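Local coordinates for uncharacterized protein Tfu_2867 (Thermobifida fusca, PDB 2QE6), which probably acts as an S-adenosylmethionine-dependent methyltransferase and is seen with S-adenosylmethionine bound, at residues M115-G120 against T130-A135; V241-L246 against G261-M266. The protein carries 1 engineered substitution. All blocks are in the same frame, centred on the assembly; numbering follows the deposited sequence.

Contact 1 of 2, residues M115-G120 against T130-A135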
loop_
_atom_site.group_PDB
_atom_site.type_symbol
_atom_site.label_atom_id
_atom_site.label_comp_id
_atom_site.label_asym_id
_atom_site.label_seq_id
_atom_site.Cartn_x
_atom_site.Cartn_y
_atom_site.Cartn_z
HETATM N N MSE A 115 -9.257 13.316 0.477
HETATM C CA MSE A 115 -8.466 13.940 -0.559
HETATM C C MSE A 115 -8.114 12.985 -1.711
HETATM O O MSE A 115 -7.955 13.439 -2.840
HETATM C CB MSE A 115 -7.181 14.588 -0.020
HETATM C CG MSE A 115 -6.604 15.601 -1.025
HETATM SE SE MSE A 115 -4.970 16.339 -0.346
HETATM C CE MSE A 115 -5.816 17.504 0.968
ATOM N N VAL A 116 -7.995 11.697 -1.430
ATOM C CA VAL A 116 -7.680 10.671 -2.452
ATOM C C VAL A 116 -8.832 10.603 -3.458
ATOM O O VAL A 116 -8.642 10.716 -4.692
ATOM C CB VAL A 116 -7.383 9.274 -1.784
ATOM C CG1 VAL A 116 -7.190 8.164 -2.828
ATOM C CG2 VAL A 116 -6.162 9.351 -0.893
ATOM N N LEU A 117 -10.049 10.511 -2.936
ATOM C CA LEU A 117 -11.233 10.566 -3.812
ATOM C C LEU A 117 -11.333 11.892 -4.545
ATOM O O LEU A 117 -11.642 11.929 -5.741
ATOM C CB LEU A 117 -12.520 10.316 -3.029
ATOM C CG LEU A 117 -13.853 10.362 -3.793
ATOM C CD1 LEU A 117 -13.832 9.545 -5.121
ATOM C CD2 LEU A 117 -15.016 9.937 -2.869
ATOM N N THR A 118 -11.085 12.997 -3.844
ATOM C CA THR A 118 -11.223 14.287 -4.481
ATOM C C THR A 118 -10.240 14.497 -5.634
ATOM O O THR A 118 -10.611 15.038 -6.669
ATOM C CB THR A 118 -11.126 15.439 -3.465
ATOM O OG1 THR A 118 -12.037 15.170 -2.402
ATOM C CG2 THR A 118 -11.511 16.767 -4.126
ATOM N N HIS A 119 -8.995 14.082 -5.456
ATOM C CA HIS A 119 -7.989 14.245 -6.503
ATOM C C HIS A 119 -8.273 13.267 -7.649
ATOM O O HIS A 119 -8.244 13.642 -8.849
ATOM C CB HIS A 119 -6.569 14.012 -5.931
ATOM C CG HIS A 119 -5.476 14.569 -6.798
ATOM N ND1 HIS A 119 -4.247 14.937 -6.298
ATOM C CD2 HIS A 119 -5.450 14.875 -8.121
ATOM C CE1 HIS A 119 -3.496 15.405 -7.281
ATOM N NE2 HIS A 119 -4.208 15.387 -8.396
ATOM N N GLY A 120 -8.589 12.037 -7.258
ATOM C CA GLY A 120 -8.677 10.894 -8.159
ATOM C C GLY A 120 -9.892 10.906 -9.057
ATOM O O GLY A 120 -9.795 10.491 -10.216
ATOM N N THR A 130 -11.027 1.849 -14.076
ATOM C CA THR A 130 -10.380 2.267 -12.835
ATOM C C THR A 130 -11.383 3.078 -12.031
ATOM O O THR A 130 -12.080 3.923 -12.571
ATOM C CB THR A 130 -9.092 3.073 -13.137
ATOM O OG1 THR A 130 -8.283 2.358 -14.088
ATOM C CG2 THR A 130 -8.287 3.299 -11.900
ATOM N N ALA A 131 -11.501 2.785 -10.751
ATOM C CA ALA A 131 -12.467 3.448 -9.882
ATOM C C ALA A 131 -11.778 3.734 -8.550
ATOM O O ALA A 131 -10.763 3.111 -8.249
ATOM C CB ALA A 131 -13.692 2.553 -9.668
ATOM N N VAL A 132 -12.299 4.711 -7.809
ATOM C CA VAL A 132 -11.759 5.107 -6.512
ATOM C C VAL A 132 -12.902 5.371 -5.538
ATOM O O VAL A 132 -13.922 5.893 -5.919
ATOM C CB VAL A 132 -10.824 6.354 -6.620
ATOM C CG1 VAL A 132 -11.550 7.566 -7.142
ATOM C CG2 VAL A 132 -10.134 6.653 -5.256
ATOM N N PHE A 133 -12.744 4.991 -4.279
ATOM C CA PHE A 133 -13.710 5.417 -3.281
ATOM C C PHE A 133 -13.126 5.494 -1.882
ATOM O O PHE A 133 -12.050 4.943 -1.590
ATOM C CB PHE A 133 -15.006 4.576 -3.344
ATOM C CG PHE A 133 -14.858 3.134 -2.916
ATOM C CD1 PHE A 133 -14.500 2.146 -3.833
ATOM C CD2 PHE A 133 -15.155 2.751 -1.606
ATOM C CE1 PHE A 133 -14.405 0.797 -3.435
ATOM C CE2 PHE A 133 -15.082 1.414 -1.205
ATOM C CZ PHE A 133 -14.700 0.437 -2.122
ATOM N N THR A 134 -13.835 6.226 -1.019
ATOM C CA THR A 134 -13.409 6.423 0.371
ATOM C C THR A 134 -14.032 5.322 1.238
ATOM O O THR A 134 -15.208 5.045 1.147
ATOM C CB THR A 134 -13.808 7.835 0.853
ATOM O OG1 THR A 134 -13.301 8.804 -0.073
ATOM C CG2 THR A 134 -13.267 8.134 2.243
ATOM N N ALA A 135 -13.217 4.649 2.043
ATOM C CA ALA A 135 -13.753 3.676 2.948
ATOM C C ALA A 135 -12.654 3.306 3.921
ATOM O O ALA A 135 -11.474 3.604 3.704
ATOM C CB ALA A 135 -14.254 2.447 2.203
HETATM O O HOH W 1 -10.725 8.786 -0.542
#
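Leu117 and Val132 meet as aliphatic side chains, with no aromatic ring between them. The two rings of these segments face other parts of the chain: Phe133 stacks on His146, and His119 meets Trp11 edge-to-face. On the side of strand 130-134 that faces the helix, Val132 points at residues 115-120 and divides its methyls. Val132 CG1 lies 3.6 Å from Leu117 CD1 and also approaches the backbone of Gly120. Val132 CG2 sits 4.1 Å from Val116 CG1. Gly120 has no side chain, and a CB there would point toward Val132 and crowd its CG1. Leu117 CG is anti to its own backbone N (chi1 179°), which carries the two methyls out over the strand. CD1 goes to Val132, while Leu117 CD2 turns to Thr134 and lies 3.5 Å from Thr134 OG1. Leu117 CB is 3.4 Å from Thr134 OG1, and the two side chains cross at about a right angle. One water joins the backbone N of Leu117 to the side-chain hydroxyl of Thr134. It accepts from Leu117 N at 3.0 Å and from Thr134 OG1 at 2.6 Å. The helix and strand segments run at 149° to each other, nearly antiparallel, with axes 7.4 Å apart. This is the return half of a beta-alpha-beta crossover, strand 106-111, helix 114-124, strand 130-134, in a Rossmann-like methyltransferase fold. Ala135, just past the strand, touches S-adenosylmethionine.

Contact 2 of 2, residues V241-L246 against G261-M266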
loop_
_atom_site.group_PDB
_atom_site.type_symbol
_atom_site.label_atom_id
_atom_site.label_comp_id
_atom_site.label_asym_id
_atom_site.label_seq_id
_atom_site.Cartn_x
_atom_site.Cartn_y
_atom_site.Cartn_z
ATOM N N VAL A 241 9.290 -12.900 1.891
ATOM C CA VAL A 241 9.136 -11.631 2.576
ATOM C C VAL A 241 10.549 -11.088 2.830
ATOM O O VAL A 241 11.325 -11.681 3.567
ATOM C CB VAL A 241 8.313 -11.782 3.877
ATOM C CG1 VAL A 241 8.268 -10.502 4.647
ATOM C CG2 VAL A 241 6.866 -12.248 3.534
ATOM N N VAL A 242 10.896 -10.003 2.147
ATOM C CA VAL A 242 12.274 -9.468 2.160
ATOM C C VAL A 242 12.220 -7.955 2.190
ATOM O O VAL A 242 11.172 -7.368 1.885
ATOM C CB VAL A 242 13.059 -9.905 0.922
ATOM C CG1 VAL A 242 13.228 -11.428 0.902
ATOM C CG2 VAL A 242 12.387 -9.376 -0.388
ATOM N N TYR A 243 13.328 -7.310 2.579
ATOM C CA TYR A 243 13.392 -5.857 2.550
ATOM C C TYR A 243 12.914 -5.379 1.164
ATOM O O TYR A 243 13.144 -6.013 0.158
ATOM C CB TYR A 243 14.796 -5.360 2.867
ATOM C CG TYR A 243 15.241 -5.533 4.313
ATOM C CD1 TYR A 243 14.549 -4.926 5.357
ATOM C CD2 TYR A 243 16.349 -6.297 4.630
ATOM C CE1 TYR A 243 14.978 -5.050 6.701
ATOM C CE2 TYR A 243 16.781 -6.425 5.962
ATOM C CZ TYR A 243 16.083 -5.790 6.987
ATOM O OH TYR A 243 16.481 -5.891 8.303
ATOM N N THR A 244 12.174 -4.287 1.132
ATOM C CA THR A 244 11.514 -3.863 -0.093
ATOM C C THR A 244 12.455 -3.774 -1.329
ATOM O O THR A 244 12.051 -4.195 -2.414
ATOM C CB THR A 244 10.687 -2.521 0.122
ATOM O OG1 THR A 244 11.533 -1.503 0.691
ATOM C CG2 THR A 244 9.494 -2.744 1.038
ATOM N N ALA A 245 13.687 -3.272 -1.178
ATOM C CA ALA A 245 14.602 -3.112 -2.315
ATOM C C ALA A 245 15.116 -4.474 -2.879
ATOM O O ALA A 245 15.643 -4.534 -3.994
ATOM C CB ALA A 245 15.769 -2.249 -1.917
ATOM N N LEU A 246 14.976 -5.531 -2.066
ATOM C CA LEU A 246 15.422 -6.878 -2.402
ATOM C C LEU A 246 14.331 -7.699 -3.111
ATOM O O LEU A 246 14.582 -8.824 -3.550
ATOM C CB LEU A 246 15.876 -7.609 -1.115
ATOM C CG LEU A 246 17.052 -7.029 -0.325
ATOM C CD1 LEU A 246 17.429 -7.914 0.894
ATOM C CD2 LEU A 246 18.279 -6.823 -1.204
ATOM N N GLY A 261 17.618 3.383 5.375
ATOM C CA GLY A 261 16.325 3.572 4.698
ATOM C C GLY A 261 15.803 2.355 3.936
ATOM O O GLY A 261 14.589 2.191 3.747
ATOM N N GLU A 262 16.729 1.513 3.472
ATOM C CA GLU A 262 16.401 0.253 2.805
ATOM C C GLU A 262 16.065 -0.877 3.804
ATOM O O GLU A 262 15.718 -1.987 3.391
ATOM C CB GLU A 262 17.540 -0.145 1.862
ATOM C CG GLU A 262 17.658 0.796 0.666
ATOM C CD GLU A 262 18.925 0.551 -0.151
ATOM O OE1 GLU A 262 20.020 0.439 0.440
ATOM O OE2 GLU A 262 18.826 0.469 -1.387
ATOM N N GLN A 263 16.154 -0.607 5.103
ATOM C CA GLN A 263 15.832 -1.633 6.121
ATOM C C GLN A 263 14.632 -1.317 7.020
ATOM O O GLN A 263 14.445 -1.944 8.084
ATOM C CB GLN A 263 17.050 -1.888 6.984
ATOM C CG GLN A 263 18.181 -2.532 6.192
ATOM C CD GLN A 263 19.426 -2.514 6.968
ATOM O OE1 GLN A 263 19.784 -3.502 7.549
ATOM N NE2 GLN A 263 20.070 -1.365 7.039
ATOM N N LEU A 264 13.805 -0.375 6.572
ATOM C CA LEU A 264 12.623 0.043 7.307
ATOM C C LEU A 264 11.375 -0.791 6.963
ATOM O O LEU A 264 10.512 -0.948 7.799
ATOM C CB LEU A 264 12.340 1.562 7.090
ATOM C CG LEU A 264 13.223 2.530 7.899
ATOM C CD1 LEU A 264 12.933 3.992 7.457
ATOM C CD2 LEU A 264 13.093 2.340 9.381
ATOM N N GLY A 265 11.279 -1.310 5.738
ATOM C CA GLY A 265 10.130 -2.096 5.335
ATOM C C GLY A 265 10.423 -3.364 4.570
ATOM O O GLY A 265 11.511 -3.510 3.970
HETATM N N MSE A 266 9.442 -4.283 4.599
HETATM C CA MSE A 266 9.503 -5.529 3.811
HETATM C C MSE A 266 8.317 -5.648 2.897
HETATM O O MSE A 266 7.308 -5.049 3.139
HETATM C CB MSE A 266 9.583 -6.764 4.699
HETATM C CG MSE A 266 10.910 -6.876 5.404
HETATM SE SE MSE A 266 11.394 -8.609 5.959
HETATM C CE MSE A 266 13.163 -8.278 6.584
HETATM O O HOH W 2 14.259 -1.621 0.971
#
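Met266, a selenomethionine, and Tyr243 bury the most surface here. Met266 CE lies over the centre of the Tyr243 ring, 3.7 Å from its centroid. SE stands farther off, above the same face, in a Met-aromatic contact. The chain of Met266 runs extended beyond CG (chi3 174°), which brings its methyl up to the ring. Met266 SE also rests on Val241 CG1 at 3.9 Å. On the opposite face, Gln263 CG makes a CH-pi contact, offset toward the rim. Gly265 O lies in the ring plane at the edge. Tyr243 OH is hydrogen-bonded to Thr200. The backbones pair antiparallel, with Tyr243 and Met266 a non-hydrogen-bonded pair; strands 235-243 and 265-271 form the antiparallel end of the sheet, as in the Rossmann-like methyltransferases. Thr244 N gives a hydrogen bond of 3.0 Å to Gly265 O, coming from above the carbonyl plane. An alanine in place of Tyr243 would probably leave Met266 CE and Gln263 CG without the ring that separates them, and Thr200 without its hydroxyl partner. Glu262 O accepts from a water at 2.8 Å, and that water accepts from Ala245 N at 2.8 Å and also bonds Thr244 OG1.

Contact 1 closes before contact 2 opens along the chain. Their centres are 28 Å apart, on opposite sides of the centre of the chain, and their nearest atoms are about 20 Å apart. They do not touch, but both reach the same mixed sheet. Contact 1 packs helix 114-124 on its outermost strand 130-134. Contact 2 pairs strand 235-243, outermost at the other end, with its neighbour 265-271. The strand order 3-2-1-4-5-7-6 is that of Rossmann-like methyltransferases. The sheet between the contacts probably carries the S-adenosylmethionine site. Each contact lies near residues that bind this ligand: Val116 of contact 1 is close to Asp111, and Thr244 of contact 2 to Asn61.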